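Local coordinates for protein thermostable carboxypeptidase 1 (Pyrococcus furiosus, PDB 1KA2) that is a metal-dependent carboxypeptidase of the M32 family that removes amino acids one by one from the C-terminus, with broad specificity, and works with cobalt or manganese, at residues V172-F176 with D484-E488; A431-H436 with Y489-W493. One frame throughout, in Å; residues are numbered along the deposited sequence.

Contact 1: residues V172-F176 with D484-E488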
loop_
_atom_site.group_PDB
_atom_site.type_symbol
_atom_site.label_atom_id
_atom_site.label_comp_id
_atom_site.label_asym_id
_atom_site.label_seq_id
_atom_site.Cartn_x
_atom_site.Cartn_y
_atom_site.Cartn_z
ATOM N N VAL A 172 -6.495 -14.545 34.704
ATOM C CA VAL A 172 -7.309 -13.331 34.681
ATOM C C VAL A 172 -8.098 -13.150 35.965
ATOM O O VAL A 172 -8.265 -12.034 36.454
ATOM C CB VAL A 172 -8.298 -13.343 33.479
ATOM C CG1 VAL A 172 -9.021 -12.003 33.384
ATOM C CG2 VAL A 172 -7.548 -13.646 32.190
ATOM N N GLU A 173 -8.591 -14.255 36.503
ATOM C CA GLU A 173 -9.365 -14.217 37.736
ATOM C C GLU A 173 -8.513 -13.608 38.840
ATOM O O GLU A 173 -8.988 -12.793 39.628
ATOM C CB GLU A 173 -9.780 -15.635 38.114
ATOM C CG GLU A 173 -10.803 -15.737 39.223
ATOM C CD GLU A 173 -11.349 -17.145 39.332
ATOM O OE1 GLU A 173 -10.539 -18.074 39.528
ATOM O OE2 GLU A 173 -12.579 -17.326 39.213
ATOM N N LYS A 174 -7.243 -13.995 38.864
ATOM C CA LYS A 174 -6.287 -13.523 39.862
ATOM C C LYS A 174 -5.926 -12.035 39.823
ATOM O O LYS A 174 -6.024 -11.344 40.840
ATOM C CB LYS A 174 -4.984 -14.323 39.763
ATOM C CG LYS A 174 -3.804 -13.608 40.432
ATOM C CD LYS A 174 -2.489 -13.848 39.696
ATOM C CE LYS A 174 -1.390 -12.907 40.197
ATOM N NZ LYS A 174 -1.646 -11.473 39.851
ATOM N N MET A 175 -5.471 -11.550 38.669
ATOM C CA MET A 175 -5.075 -10.153 38.571
ATOM C C MET A 175 -6.206 -9.219 38.961
ATOM O O MET A 175 -5.982 -8.205 39.620
ATOM C CB MET A 175 -4.575 -9.816 37.159
ATOM C CG MET A 175 -5.589 -9.990 36.055
ATOM S SD MET A 175 -4.903 -9.579 34.424
ATOM C CE MET A 175 -6.415 -9.320 33.484
ATOM N N PHE A 176 -7.426 -9.563 38.566
ATOM C CA PHE A 176 -8.565 -8.721 38.886
ATOM C C PHE A 176 -8.969 -8.761 40.362
ATOM O O PHE A 176 -9.641 -7.848 40.844
ATOM C CB PHE A 176 -9.751 -9.079 37.983
ATOM C CG PHE A 176 -9.707 -8.401 36.642
ATOM C CD1 PHE A 176 -9.730 -9.145 35.465
ATOM C CD2 PHE A 176 -9.642 -7.010 36.559
ATOM C CE1 PHE A 176 -9.693 -8.514 34.215
ATOM C CE2 PHE A 176 -9.605 -6.369 35.316
ATOM C CZ PHE A 176 -9.629 -7.126 34.142
ATOM N N ASP A 484 6.818 -13.383 37.191
ATOM C CA ASP A 484 5.603 -13.407 36.396
ATOM C C ASP A 484 4.848 -12.102 36.619
ATOM O O ASP A 484 5.209 -11.306 37.486
ATOM C CB ASP A 484 4.733 -14.589 36.828
ATOM C CG ASP A 484 5.387 -15.923 36.548
ATOM O OD1 ASP A 484 5.243 -16.434 35.420
ATOM O OD2 ASP A 484 6.057 -16.454 37.455
ATOM N N MET A 485 3.805 -11.882 35.829
ATOM C CA MET A 485 3.008 -10.678 35.969
ATOM C C MET A 485 2.463 -10.638 37.393
ATOM O O MET A 485 2.119 -11.673 37.963
ATOM C CB MET A 485 1.847 -10.687 34.961
ATOM C CG MET A 485 0.899 -9.504 35.098
ATOM S SD MET A 485 -0.423 -9.488 33.872
ATOM C CE MET A 485 -1.743 -10.280 34.756
ATOM N N ASP A 486 2.409 -9.442 37.966
ATOM C CA ASP A 486 1.882 -9.252 39.312
ATOM C C ASP A 486 1.212 -7.891 39.392
ATOM O O ASP A 486 1.875 -6.852 39.399
ATOM C CB ASP A 486 2.991 -9.348 40.359
ATOM C CG ASP A 486 2.528 -8.899 41.739
ATOM O OD1 ASP A 486 1.441 -9.329 42.187
ATOM O OD2 ASP A 486 3.258 -8.118 42.379
ATOM N N ALA A 487 -0.111 -7.912 39.446
ATOM C CA ALA A 487 -0.903 -6.696 39.505
ATOM C C ALA A 487 -0.435 -5.694 40.550
ATOM O O ALA A 487 -0.647 -4.493 40.395
ATOM C CB ALA A 487 -2.355 -7.054 39.753
ATOM N N GLU A 488 0.201 -6.182 41.613
ATOM C CA GLU A 488 0.677 -5.320 42.700
ATOM C C GLU A 488 1.441 -4.069 42.273
ATOM O O GLU A 488 1.282 -3.009 42.886
ATOM C CB GLU A 488 1.543 -6.126 43.676
ATOM C CG GLU A 488 0.769 -7.083 44.576
ATOM C CD GLU A 488 -0.255 -6.364 45.435
ATOM O OE1 GLU A 488 0.054 -5.249 45.913
ATOM O OE2 GLU A 488 -1.360 -6.918 45.637
#
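Met175 and Ala487 bring the two backbones closest, with their CA atoms 5.5 Å apart, where helix 169-192 lies against the irregular turn leading into the C-terminal helix 488-498. This is a helix-against-loop contact within the largely helical M32 fold, and no hydrogen bond crosses it. Its apolar half is a meeting of two methionines. Met485 reaches over with CG anti to its N (chi1 176°), and a bend at its last torsion brings the CE methyl to 3.3 Å from SD of Met175 and to 3.7 Å from CB of the same residue. The two chains lie obliquely across each other. Helix 421-440 supplies the next layer, its Thr424 touching Met175 and its Ile425 and Leu429 touching Met485. The Met485 side chain is about 10 Å from that of Glu299, one of the three metal ligands. Next to the methionines, the CB methyl of Ala487 rests 3.8 Å from the backbone O of Met175. The polar half belongs to Lys174, whose chain bends twice to bring NZ over the turn. Although buried by the contact, NZ has no partner in the model; the carboxylate of Asp486 is opposite in charge and may attract it weakly, but OD1, at 4.4 Å from NZ, is beyond salt-bridge range. That same OD1 accepts a weak capping bond from Glu488 N, 3.4 Å away.

Contact 2: residues A431-H436 with Y489-W493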
loop_
_atom_site.group_PDB
_atom_site.type_symbol
_atom_site.label_atom_id
_atom_site.label_comp_id
_atom_site.label_asym_id
_atom_site.label_seq_id
_atom_site.Cartn_x
_atom_site.Cartn_y
_atom_site.Cartn_z
ATOM N N ALA A 431 3.551 -1.125 34.459
ATOM C CA ALA A 431 3.931 -0.698 35.803
ATOM C C ALA A 431 5.110 -1.543 36.277
ATOM O O ALA A 431 6.136 -1.015 36.690
ATOM C CB ALA A 431 2.754 -0.866 36.756
ATOM N N GLN A 432 4.956 -2.860 36.188
ATOM C CA GLN A 432 5.994 -3.795 36.609
ATOM C C GLN A 432 7.322 -3.491 35.913
ATOM O O GLN A 432 8.369 -3.422 36.550
ATOM C CB GLN A 432 5.542 -5.229 36.300
ATOM C CG GLN A 432 6.202 -6.311 37.159
ATOM C CD GLN A 432 5.555 -7.682 36.984
ATOM O OE1 GLN A 432 4.376 -7.785 36.634
ATOM N NE2 GLN A 432 6.318 -8.741 37.248
ATOM N N LEU A 433 7.270 -3.315 34.598
ATOM C CA LEU A 433 8.467 -3.014 33.832
ATOM C C LEU A 433 9.118 -1.729 34.295
ATOM O O LEU A 433 10.340 -1.610 34.278
ATOM C CB LEU A 433 8.134 -2.917 32.335
ATOM C CG LEU A 433 7.767 -4.254 31.689
ATOM C CD1 LEU A 433 7.464 -4.091 30.194
ATOM C CD2 LEU A 433 8.929 -5.219 31.920
ATOM N N TYR A 434 8.299 -0.759 34.692
ATOM C CA TYR A 434 8.815 0.527 35.154
ATOM C C TYR A 434 9.748 0.377 36.348
ATOM O O TYR A 434 10.819 0.986 36.384
ATOM C CB TYR A 434 7.671 1.476 35.536
ATOM C CG TYR A 434 8.127 2.634 36.402
ATOM C CD1 TYR A 434 9.040 3.583 35.919
ATOM C CD2 TYR A 434 7.689 2.754 37.726
ATOM C CE1 TYR A 434 9.509 4.624 36.738
ATOM C CE2 TYR A 434 8.148 3.782 38.549
ATOM C CZ TYR A 434 9.056 4.713 38.052
ATOM O OH TYR A 434 9.490 5.731 38.869
ATOM N N TYR A 435 9.337 -0.428 37.325
ATOM C CA TYR A 435 10.147 -0.637 38.524
ATOM C C TYR A 435 11.402 -1.447 38.249
ATOM O O TYR A 435 12.422 -1.250 38.902
ATOM C CB TYR A 435 9.308 -1.287 39.629
ATOM C CG TYR A 435 8.297 -0.318 40.211
ATOM C CD1 TYR A 435 6.928 -0.538 40.082
ATOM C CD2 TYR A 435 8.717 0.864 40.820
ATOM C CE1 TYR A 435 5.998 0.400 40.540
ATOM C CE2 TYR A 435 7.796 1.810 41.278
ATOM C CZ TYR A 435 6.438 1.575 41.130
ATOM O OH TYR A 435 5.532 2.536 41.531
ATOM N N HIS A 436 11.337 -2.347 37.277
ATOM C CA HIS A 436 12.502 -3.139 36.936
ATOM C C HIS A 436 13.539 -2.286 36.208
ATOM O O HIS A 436 14.746 -2.489 36.371
ATOM C CB HIS A 436 12.089 -4.334 36.085
ATOM C CG HIS A 436 11.501 -5.454 36.886
ATOM N ND1 HIS A 436 12.276 -6.342 37.600
ATOM C CD2 HIS A 436 10.214 -5.793 37.135
ATOM C CE1 HIS A 436 11.492 -7.178 38.255
ATOM N NE2 HIS A 436 10.236 -6.867 37.992
ATOM N N TYR A 489 2.269 -4.187 41.233
ATOM C CA TYR A 489 3.050 -3.046 40.755
ATOM C C TYR A 489 2.195 -1.895 40.263
ATOM O O TYR A 489 2.482 -0.729 40.548
ATOM C CB TYR A 489 4.003 -3.467 39.640
ATOM C CG TYR A 489 5.167 -4.287 40.127
ATOM C CD1 TYR A 489 5.123 -5.677 40.103
ATOM C CD2 TYR A 489 6.313 -3.674 40.630
ATOM C CE1 TYR A 489 6.192 -6.434 40.562
ATOM C CE2 TYR A 489 7.384 -4.423 41.098
ATOM C CZ TYR A 489 7.315 -5.800 41.057
ATOM O OH TYR A 489 8.376 -6.546 41.497
ATOM N N PHE A 490 1.146 -2.219 39.516
ATOM C CA PHE A 490 0.254 -1.191 39.001
ATOM C C PHE A 490 -0.360 -0.405 40.158
ATOM O O PHE A 490 -0.541 0.808 40.069
ATOM C CB PHE A 490 -0.863 -1.820 38.155
ATOM C CG PHE A 490 -1.768 -0.812 37.498
ATOM C CD1 PHE A 490 -1.312 -0.032 36.436
ATOM C CD2 PHE A 490 -3.071 -0.625 37.957
ATOM C CE1 PHE A 490 -2.143 0.920 35.837
ATOM C CE2 PHE A 490 -3.909 0.323 37.369
ATOM C CZ PHE A 490 -3.443 1.099 36.304
ATOM N N VAL A 491 -0.681 -1.100 41.246
ATOM C CA VAL A 491 -1.271 -0.449 42.414
ATOM C C VAL A 491 -0.297 0.535 43.073
ATOM O O VAL A 491 -0.681 1.646 43.446
ATOM C CB VAL A 491 -1.729 -1.492 43.460
ATOM C CG1 VAL A 491 -2.329 -0.783 44.669
ATOM C CG2 VAL A 491 -2.758 -2.436 42.838
ATOM N N ARG A 492 0.964 0.134 43.212
ATOM C CA ARG A 492 1.959 1.013 43.810
ATOM C C ARG A 492 2.170 2.200 42.890
ATOM O O ARG A 492 2.148 3.348 43.336
ATOM C CB ARG A 492 3.290 0.294 44.005
ATOM C CG ARG A 492 4.285 1.115 44.817
ATOM C CD ARG A 492 5.717 0.637 44.632
ATOM N NE ARG A 492 5.818 -0.820 44.624
ATOM C CZ ARG A 492 6.964 -1.492 44.660
ATOM N NH1 ARG A 492 8.118 -0.833 44.711
ATOM N NH2 ARG A 492 6.955 -2.823 44.636
ATOM N N TRP A 493 2.381 1.926 41.601
ATOM C CA TRP A 493 2.576 3.000 40.627
ATOM C C TRP A 493 1.490 4.064 40.845
ATOM O O TRP A 493 1.788 5.239 41.048
ATOM C CB TRP A 493 2.501 2.455 39.185
ATOM C CG TRP A 493 2.647 3.536 38.109
ATOM C CD1 TRP A 493 3.752 4.301 37.863
ATOM C CD2 TRP A 493 1.634 3.991 37.194
ATOM N NE1 TRP A 493 3.492 5.207 36.860
ATOM C CE2 TRP A 493 2.202 5.040 36.430
ATOM C CE3 TRP A 493 0.303 3.617 36.947
ATOM C CZ2 TRP A 493 1.487 5.719 35.438
ATOM C CZ3 TRP A 493 -0.408 4.292 35.962
ATOM C CH2 TRP A 493 0.187 5.332 35.220
#
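Tyr489 fits as a knob into a hole formed by Ala431, Gln432, Tyr435 and His436, where the axes of segments 431-436 (helix 421-440) and 489-493 (helix 488-498) come within 8.7 Å, their N-to-C directions 74° apart. Among the aromatic contacts, Tyr489 meets Tyr435 rim to rim, while His436 approaches it obliquely. The edge of Trp493 points toward the face of Tyr434 in an offset edge-to-face pair. Gln432 passes its CG over one face of Tyr489, and its amide, nearly parallel to the ring (planes 7° apart), continues past the rim to Glu483, which His436 NE2 also binds. Shortening Tyr489 to an alanine is likely to open a gap here, costing Gln432's aliphatic part the ring it lies against and Tyr435 the ring at its rim. In the cation-pi stack, Arg492, bent at chi3 (-42°), lays its guanidinium on Tyr435, CZ 4.5 Å from the ring centroid; Tyr434 CD2 covers the opposite face. Apolar packing centres on Ala431, whose CB sits 3.4 Å from Phe490 CA and also touches Trp493 CB. Beyond the crossing, Tyr434 and Trp493 both rest on Ile308 of helix 295-309, which carries the metal ligand Glu299, and helix 473-481 reaches His436 through Ile481.

How the contacts relate
Both contacts involve the C-terminal end of the chain: contact 1 the loop before helix 488-498, contact 2 the helix's first turns. Each is partly buried, 17 to 18 Å from the chain centre, and their own centres are 12 Å apart. Contact 1 is small, burying 199 Å² through methionine, alanine and lysine; contact 2 buries 436 Å² and relies on rings, an amide and a guanidinium. Helix 421-440, one side of contact 2, also packs on both methionines of contact 1. Gln432 joins them: its NE2 lies 2.8 Å from Asp484 O and its OE1 2.9 Å from Asp486 N, two probable hydrogen bonds that tie helix 421-440 to the backbone on both sides of Met485.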